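Local coordinates for Yop proteins translocation protein Q (Yersinia pseudotuberculosis, PDB 3UEP) that forms part of the Yop type III secretion machinery, this chain being the C-terminal FliN-like part of the protein, made from an internal translation start, at residues V23-G28 with G54-L59; L65-L70 with R83-T88. All coordinates share one frame; numbering follows the deposited sequence.

Interaction 1: V23-G28 with G54-L59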
ATOM      1  N   VAL A  23     -10.555   0.205   0.662  1.00 32.00           N
ATOM      2  CA  VAL A  23      -9.571  -0.016  -0.386  1.00 29.94           C
ATOM      3  C   VAL A  23      -8.314   0.759  -0.039  1.00 35.03           C
ATOM      4  O   VAL A  23      -8.392   1.901   0.400  1.00 38.15           O
ATOM      5  CB  VAL A  23     -10.104   0.433  -1.742  1.00 33.07           C
ATOM      6  CG1 VAL A  23      -9.065   0.213  -2.820  1.00 39.44           C
ATOM      7  CG2 VAL A  23     -11.406  -0.324  -2.073  1.00 28.54           C
ATOM      8  N   SER A  24      -7.161   0.122  -0.188  1.00 31.48           N
ATOM      9  CA  SER A  24      -5.888   0.795   0.049  1.00 36.44           C
ATOM     10  C   SER A  24      -5.000   0.673  -1.195  1.00 37.55           C
ATOM     11  O   SER A  24      -5.178  -0.247  -2.005  1.00 32.59           O
ATOM     12  CB  SER A  24      -5.196   0.232   1.303  1.00 34.94           C
ATOM     13  OG  SER A  24      -4.819  -1.123   1.126  1.00 35.65           O
ATOM     14  N   PHE A  25      -4.063   1.606  -1.350  1.00 33.23           N
ATOM     15  CA  PHE A  25      -3.220   1.666  -2.544  1.00 31.64           C
ATOM     16  C   PHE A  25      -1.770   1.617  -2.111  1.00 28.81           C
ATOM     17  O   PHE A  25      -1.335   2.442  -1.317  1.00 28.67           O
ATOM     18  CB  PHE A  25      -3.493   2.957  -3.350  1.00 26.38           C
ATOM     19  CG  PHE A  25      -4.961   3.145  -3.726  1.00 29.85           C
ATOM     20  CD1 PHE A  25      -5.459   2.634  -4.917  1.00 23.94           C
ATOM     21  CD2 PHE A  25      -5.839   3.813  -2.870  1.00 30.32           C
ATOM     22  CE1 PHE A  25      -6.807   2.786  -5.256  1.00 31.41           C
ATOM     23  CE2 PHE A  25      -7.199   3.970  -3.200  1.00 28.99           C
ATOM     24  CZ  PHE A  25      -7.681   3.460  -4.396  1.00 27.40           C
ATOM     25  N   GLU A  26      -1.019   0.654  -2.633  1.00 24.85           N
ATOM     26  CA  GLU A  26       0.347   0.441  -2.202  1.00 30.44           C
ATOM     27  C   GLU A  26       1.315   0.524  -3.363  1.00 35.59           C
ATOM     28  O   GLU A  26       1.006   0.061  -4.455  1.00 32.70           O
ATOM     29  CB  GLU A  26       0.483  -0.942  -1.560  1.00 32.12           C
ATOM     30  CG  GLU A  26      -0.096  -1.040  -0.182  1.00 44.21           C
ATOM     31  CD  GLU A  26       0.127  -2.409   0.454  1.00 48.52           C
ATOM     32  OE1 GLU A  26       0.548  -3.351  -0.258  1.00 50.31           O
ATOM     33  OE2 GLU A  26      -0.118  -2.535   1.672  1.00 49.89           O
ATOM     34  N   VAL A  27       2.502   1.077  -3.116  1.00 34.62           N
ATOM     35  CA  VAL A  27       3.533   1.141  -4.145  1.00 36.05           C
ATOM     36  C   VAL A  27       4.845   0.549  -3.650  1.00 30.27           C
ATOM     37  O   VAL A  27       5.131   0.557  -2.461  1.00 26.26           O
ATOM     38  CB  VAL A  27       3.813   2.588  -4.581  1.00 30.65           C
ATOM     39  CG1 VAL A  27       2.605   3.165  -5.245  1.00 44.93           C
ATOM     40  CG2 VAL A  27       4.194   3.424  -3.366  1.00 29.05           C
ATOM     41  N   GLY A  28       5.645   0.042  -4.575  1.00 62.97           N
ATOM     42  CA  GLY A  28       7.007  -0.297  -4.249  1.00 58.09           C
ATOM     43  C   GLY A  28       7.205  -1.683  -3.687  1.00 58.42           C
ATOM     44  O   GLY A  28       6.241  -2.445  -3.502  1.00 54.16           O
ATOM     45  N   GLY A  54       5.134   3.653 -11.898  1.00103.01           N
ATOM     46  CA  GLY A  54       5.319   2.404 -11.183  1.00 96.63           C
ATOM     47  C   GLY A  54       4.091   1.727 -10.603  1.00 92.39           C
ATOM     48  O   GLY A  54       3.042   2.333 -10.402  1.00 86.07           O
ATOM     49  N   GLU A  55       4.268   0.448 -10.302  1.00 43.51           N
ATOM     50  CA  GLU A  55       3.180  -0.426  -9.872  0.58 42.65           C
ATOM     51  C   GLU A  55       2.462   0.062  -8.613  1.00 35.99           C
ATOM     52  O   GLU A  55       3.082   0.362  -7.598  1.00 35.38           O
ATOM     53  CB  GLU A  55       3.699  -1.861  -9.658  0.58 45.78           C
ATOM     54  CG  GLU A  55       2.598  -2.937  -9.581  0.58 50.12           C
ATOM     55  CD  GLU A  55       3.148  -4.353  -9.402  0.58 59.38           C
ATOM     56  OE1 GLU A  55       3.660  -4.927 -10.388  0.58 56.18           O
ATOM     57  OE2 GLU A  55       3.062  -4.894  -8.275  0.58 67.26           O
ATOM     58  N   VAL A  56       1.137   0.132  -8.692  1.00 34.24           N
ATOM     59  CA  VAL A  56       0.307   0.342  -7.513  1.00 33.83           C
ATOM     60  C   VAL A  56      -0.522  -0.929  -7.352  1.00 37.50           C
ATOM     61  O   VAL A  56      -1.088  -1.439  -8.323  1.00 38.86           O
ATOM     62  CB  VAL A  56      -0.621   1.559  -7.673  1.00 37.91           C
ATOM     63  CG1 VAL A  56      -1.573   1.681  -6.484  1.00 29.54           C
ATOM     64  CG2 VAL A  56       0.204   2.827  -7.825  1.00 41.37           C
ATOM     65  N   ARG A  57      -0.568  -1.476  -6.146  1.00 34.64           N
ATOM     66  CA  ARG A  57      -1.445  -2.609  -5.889  0.50 32.01           C
ATOM     67  C   ARG A  57      -2.680  -2.102  -5.159  1.00 35.28           C
ATOM     68  O   ARG A  57      -2.572  -1.339  -4.203  1.00 36.79           O
ATOM     69  CB  ARG A  57      -0.724  -3.688  -5.070  0.50 34.53           C
ATOM     70  CG  ARG A  57       0.393  -4.395  -5.839  0.50 35.54           C
ATOM     71  CD  ARG A  57       1.337  -5.162  -4.920  0.50 38.72           C
ATOM     72  NE  ARG A  57       1.850  -4.341  -3.827  0.50 37.05           N
ATOM     73  CZ  ARG A  57       2.864  -3.487  -3.932  0.50 33.63           C
ATOM     74  NH1 ARG A  57       3.492  -3.318  -5.091  0.50 35.34           N
ATOM     75  NH2 ARG A  57       3.243  -2.792  -2.873  0.50 30.66           N
ATOM     76  N   LEU A  58      -3.855  -2.506  -5.634  1.00 33.10           N
ATOM     77  CA  LEU A  58      -5.083  -2.188  -4.931  1.00 32.47           C
ATOM     78  C   LEU A  58      -5.447  -3.339  -4.018  1.00 32.58           C
ATOM     79  O   LEU A  58      -5.570  -4.476  -4.461  1.00 36.42           O
ATOM     80  CB  LEU A  58      -6.243  -1.955  -5.896  1.00 39.15           C
ATOM     81  CG  LEU A  58      -6.357  -0.608  -6.604  1.00 41.83           C
ATOM     82  CD1 LEU A  58      -5.227  -0.437  -7.627  1.00 36.09           C
ATOM     83  CD2 LEU A  58      -7.724  -0.534  -7.270  1.00 43.17           C
ATOM     84  N   LEU A  59      -5.632  -3.043  -2.741  1.00 31.09           N
ATOM     85  CA  LEU A  59      -6.072  -4.048  -1.807  1.00 25.30           C
ATOM     86  C   LEU A  59      -7.495  -3.694  -1.367  1.00 42.78           C
ATOM     87  O   LEU A  59      -7.816  -2.524  -1.173  1.00 45.75           O
ATOM     88  CB  LEU A  59      -5.120  -4.123  -0.611  1.00 26.50           C
ATOM     89  CG  LEU A  59      -3.631  -4.351  -0.921  1.00 34.30           C
ATOM     90  CD1 LEU A  59      -2.807  -4.107   0.323  1.00 35.96           C
ATOM     91  CD2 LEU A  59      -3.379  -5.745  -1.446  1.00 38.64           C
TER
HETATM   92  O   HOH W   1      -7.403  -2.292   2.062  1.00 50.04           O
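Arg57 of strand 55-59 reaches across to Glu26 of strand 23-27 and to Gly28 just after it. Its CB sits 4.2 Å from Glu26 O. The chain bends at chi3 (-52°), which turns the guanidinium back over the neighbouring strand. NE lies 3.9 Å from Glu26 OE1. CZ passes near the carbonyl oxygens of Glu26 and Gly28. In the conformer described, NH2 and NH1 both give weak hydrogen bonds to Gly28 O, the shorter from NH2 at 3.1 Å; Arg57 and Glu55 are each modelled in two. NH2 also makes a long salt bridge to Glu26 OE1, and NH1 pairs with Glu55 OE2 at 3.6 Å. Those two oxygens lie at the edge of the guanidinium, in its plane, and the Glu26 carboxylate is turned 62° from that plane. Glu26 O lies over one face, offset toward the rim. Leu59 CD1 packs on Glu26 CD at 3.4 Å.

The two strands are antiparallel neighbours in the sheet of the FliN C-terminal family domain. Ser24 with Leu59 and Glu26 with Arg57 are hydrogen-bonded pairs, each with two backbone bonds. A strand of the second subunit extends the sheet past 23-27.

Phe25, Val27, Val56 and Leu58 occupy the other face. Leu58 CG lies 3.7 Å from Phe25 CE1, with the two side chains alongside. Val56 CG1 meets Phe25 CB, while its CG2 touches Val27 CG1 at 3.5 Å.

Interaction 2: L65-L70 with R83-T88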
ATOM      1  N   LEU A  65      -6.663  -6.780  -5.092  1.00 27.54           N
ATOM      2  CA  LEU A  65      -7.835  -6.564  -5.929  1.00 32.92           C
ATOM      3  C   LEU A  65      -7.429  -6.198  -7.355  1.00 37.64           C
ATOM      4  O   LEU A  65      -8.181  -6.401  -8.299  1.00 42.22           O
ATOM      5  CB  LEU A  65      -8.686  -5.449  -5.314  1.00 39.64           C
ATOM      6  CG  LEU A  65      -9.919  -4.915  -6.029  1.00 52.30           C
ATOM      7  CD1 LEU A  65     -11.073  -5.844  -5.772  1.00 57.74           C
ATOM      8  CD2 LEU A  65     -10.239  -3.539  -5.498  1.00 57.98           C
ATOM      9  N   GLY A  66      -6.237  -5.642  -7.518  1.00 37.44           N
ATOM     10  CA  GLY A  66      -5.787  -5.249  -8.838  1.00 33.15           C
ATOM     11  C   GLY A  66      -4.533  -4.409  -8.834  1.00 32.16           C
ATOM     12  O   GLY A  66      -3.949  -4.146  -7.775  1.00 35.36           O
ATOM     13  N   HIS A  67      -4.127  -3.984 -10.025  1.00 34.13           N
ATOM     14  CA  HIS A  67      -2.858  -3.285 -10.222  1.00 37.55           C
ATOM     15  C   HIS A  67      -3.103  -2.030 -11.052  1.00 36.34           C
ATOM     16  O   HIS A  67      -4.002  -1.987 -11.888  1.00 35.41           O
ATOM     17  CB  HIS A  67      -1.839  -4.178 -10.934  1.00 38.83           C
ATOM     18  CG  HIS A  67      -1.623  -5.510 -10.278  1.00 45.55           C
ATOM     19  ND1 HIS A  67      -0.567  -5.761  -9.424  1.00 52.51           N
ATOM     20  CD2 HIS A  67      -2.312  -6.674 -10.375  1.00 35.88           C
ATOM     21  CE1 HIS A  67      -0.618  -7.019  -9.017  1.00 45.98           C
ATOM     22  NE2 HIS A  67      -1.667  -7.593  -9.581  1.00 47.95           N
ATOM     23  N   GLY A  68      -2.298  -1.008 -10.804  1.00 31.16           N
ATOM     24  CA  GLY A  68      -2.474   0.276 -11.440  1.00 30.12           C
ATOM     25  C   GLY A  68      -1.156   1.023 -11.520  1.00 36.57           C
ATOM     26  O   GLY A  68      -0.097   0.477 -11.226  1.00 34.94           O
ATOM     27  N   ARG A  69      -1.236   2.291 -11.892  1.00 34.64           N
ATOM     28  CA  ARG A  69      -0.062   3.120 -12.079  0.62 37.09           C
ATOM     29  C   ARG A  69      -0.277   4.462 -11.392  1.00 38.26           C
ATOM     30  O   ARG A  69      -1.354   5.046 -11.505  1.00 45.70           O
ATOM     31  CB  ARG A  69       0.148   3.331 -13.575  0.62 43.50           C
ATOM     32  CG  ARG A  69       1.341   4.178 -13.948  0.62 50.76           C
ATOM     33  CD  ARG A  69       1.580   4.085 -15.444  0.62 55.76           C
ATOM     34  NE  ARG A  69       0.585   4.833 -16.205  0.62 56.52           N
ATOM     35  CZ  ARG A  69       0.826   6.015 -16.761  0.62 66.10           C
ATOM     36  NH1 ARG A  69       2.030   6.569 -16.640  0.62 58.64           N
ATOM     37  NH2 ARG A  69      -0.133   6.640 -17.440  0.62 76.28           N
ATOM     38  N   LEU A  70       0.734   4.953 -10.675  1.00 34.85           N
ATOM     39  CA  LEU A  70       0.624   6.280 -10.081  1.00 42.60           C
ATOM     40  C   LEU A  70       0.639   7.307 -11.196  1.00 48.27           C
ATOM     41  O   LEU A  70       1.486   7.242 -12.079  1.00 49.60           O
ATOM     42  CB  LEU A  70       1.808   6.587  -9.181  1.00 45.36           C
ATOM     43  CG  LEU A  70       1.919   6.104  -7.750  1.00 48.46           C
ATOM     44  CD1 LEU A  70       3.090   6.859  -7.135  1.00 51.71           C
ATOM     45  CD2 LEU A  70       0.638   6.349  -6.964  1.00 46.63           C
ATOM     46  N   ARG A  83      -5.415  -3.328 -14.485  1.00 39.38           N
ATOM     47  CA  ARG A  83      -5.738  -4.741 -14.401  0.53 40.63           C
ATOM     48  C   ARG A  83      -6.482  -5.016 -13.092  1.00 37.39           C
ATOM     49  O   ARG A  83      -6.157  -4.439 -12.060  1.00 37.44           O
ATOM     50  CB  ARG A  83      -4.434  -5.540 -14.465  0.53 40.16           C
ATOM     51  CG  ARG A  83      -4.587  -7.028 -14.631  0.53 47.29           C
ATOM     52  CD  ARG A  83      -3.223  -7.683 -14.845  0.53 43.32           C
ATOM     53  NE  ARG A  83      -2.203  -7.145 -13.949  0.53 37.53           N
ATOM     54  CZ  ARG A  83      -1.038  -7.739 -13.700  0.53 40.26           C
ATOM     55  NH1 ARG A  83      -0.738  -8.893 -14.276  0.53 53.55           N
ATOM     56  NH2 ARG A  83      -0.165  -7.181 -12.879  0.53 36.07           N
ATOM     57  N   LEU A  84      -7.393  -5.968 -13.110  1.00 45.98           N
ATOM     58  CA  LEU A  84      -8.154  -6.333 -11.944  1.00 40.94           C
ATOM     59  C   LEU A  84      -8.091  -7.769 -11.728  1.00 39.20           C
ATOM     60  O   LEU A  84      -8.187  -8.522 -12.605  1.00 49.82           O
ATOM     61  CB  LEU A  84      -9.608  -5.921 -12.075  1.00 41.65           C
ATOM     62  CG  LEU A  84      -9.839  -4.440 -12.181  1.00 42.44           C
ATOM     63  CD1 LEU A  84     -11.077  -4.199 -12.838  1.00 45.88           C
ATOM     64  CD2 LEU A  84      -9.750  -3.705 -10.924  1.00 35.41           C
ATOM     65  N   THR A  85      -7.931  -8.155 -10.507  1.00 51.19           N
ATOM     66  CA  THR A  85      -7.848  -9.580 -10.237  1.00 60.52           C
ATOM     67  C   THR A  85      -9.107 -10.076  -9.513  1.00 57.26           C
ATOM     68  O   THR A  85      -9.801  -9.320  -8.827  1.00 51.23           O
ATOM     69  CB  THR A  85      -6.561  -9.956  -9.463  1.00 64.78           C
ATOM     70  OG1 THR A  85      -6.655  -9.504  -8.108  1.00 68.56           O
ATOM     71  CG2 THR A  85      -5.338  -9.320 -10.118  1.00 71.56           C
ATOM     72  N   GLU A  86      -9.408 -11.353  -9.693  1.00 59.62           N
ATOM     73  CA  GLU A  86     -10.547 -11.962  -9.044  1.00 57.43           C
ATOM     74  C   GLU A  86     -10.174 -12.170  -7.593  1.00 59.30           C
ATOM     75  O   GLU A  86      -9.043 -12.549  -7.286  1.00 62.72           O
ATOM     76  CB  GLU A  86     -10.838 -13.301  -9.701  1.00 66.80           C
ATOM     77  CG  GLU A  86     -12.251 -13.794  -9.525  1.00 79.46           C
ATOM     78  CD  GLU A  86     -12.450 -15.149 -10.169  1.00 89.92           C
ATOM     79  OE1 GLU A  86     -11.859 -16.136  -9.671  1.00 86.69           O
ATOM     80  OE2 GLU A  86     -13.188 -15.224 -11.179  1.00 94.46           O
ATOM     81  N   VAL A  87     -11.113 -11.908  -6.693  1.00 54.17           N
ATOM     82  CA  VAL A  87     -10.842 -12.063  -5.276  1.00 51.61           C
ATOM     83  C   VAL A  87     -12.133 -12.095  -4.477  1.00 53.53           C
ATOM     84  O   VAL A  87     -13.127 -11.478  -4.862  1.00 57.16           O
ATOM     85  CB  VAL A  87      -9.933 -10.929  -4.745  1.00 49.43           C
ATOM     86  CG1 VAL A  87     -10.659  -9.600  -4.774  1.00 41.80           C
ATOM     87  CG2 VAL A  87      -9.470 -11.234  -3.333  1.00 52.96           C
ATOM     88  N   THR A  88     -12.104 -12.815  -3.359  1.00 47.71           N
ATOM     89  CA  THR A  88     -13.250 -12.909  -2.469  1.00 45.02           C
ATOM     90  C   THR A  88     -13.154 -11.914  -1.335  1.00 46.76           C
ATOM     91  O   THR A  88     -12.257 -11.981  -0.502  1.00 55.24           O
ATOM     92  CB  THR A  88     -13.375 -14.294  -1.878  1.00 53.53           C
ATOM     93  OG1 THR A  88     -13.505 -15.242  -2.943  1.00 59.21           O
ATOM     94  CG2 THR A  88     -14.596 -14.371  -0.977  1.00 58.25           C
TER
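His67 and Arg83 lie side by side on one face of the sheet. In the conformer described, one of two, Arg83 NH2 sits over one face of the imidazole, 3.3 Å from His67 CD2 and offset toward the rim. The ring and guanidinium planes are 46° apart, so this is not a flat stack. The two side chains leave their strands differently. His67 has CG beside its backbone N, opposite the carbonyl carbon. Arg83 starts with CG anti to the backbone N (chi1 -170°) and bends at chi3 (43°), which swings its guanidinium over the ring. Thr85 CG2 approaches the same ring at its edge, 4.0 Å from CD2.

The strands belong to the antiparallel hairpin 63-73/76-84. His67 with Arg83 is a hydrogen-bonded pair, with His67 N 2.9 Å from Arg83 O. Gly66 CA lies 4.0 Å from Leu84 CA, a non-hydrogen-bonded pair. On the other side of strand 63-73, toward strand 55-60, Leu65 and Gly66 both face Leu58: a classic beta bulge.

Past the end of the strand, Thr85 N still bonds to Leu65 O at 2.8 Å, from above the carbonyl plane. The Leu65 side chain crosses Val87 at about a right angle, with CD1 3.9 Å from Val87 CG1.

In the fold
From the N terminus, the chain lays down strand 20-27 and then runs through strand 31-33, helix 34-39 and strand 45-48. It returns as strand 55-60, and interaction 1 closes this 25-residue excursion. Strand 63-73 follows directly and turns back as 76-84, where interaction 2 closes the hairpin near its open end. The contacts are in series and neither nest nor cross. Their centres are 9 Å apart. Strands 55-60 and 63-73 join them, with probable hydrogen bonds between Leu58 and both Leu65 and Gly66. Together they run across the four-stranded antiparallel sheet, and both also touch the second subunit.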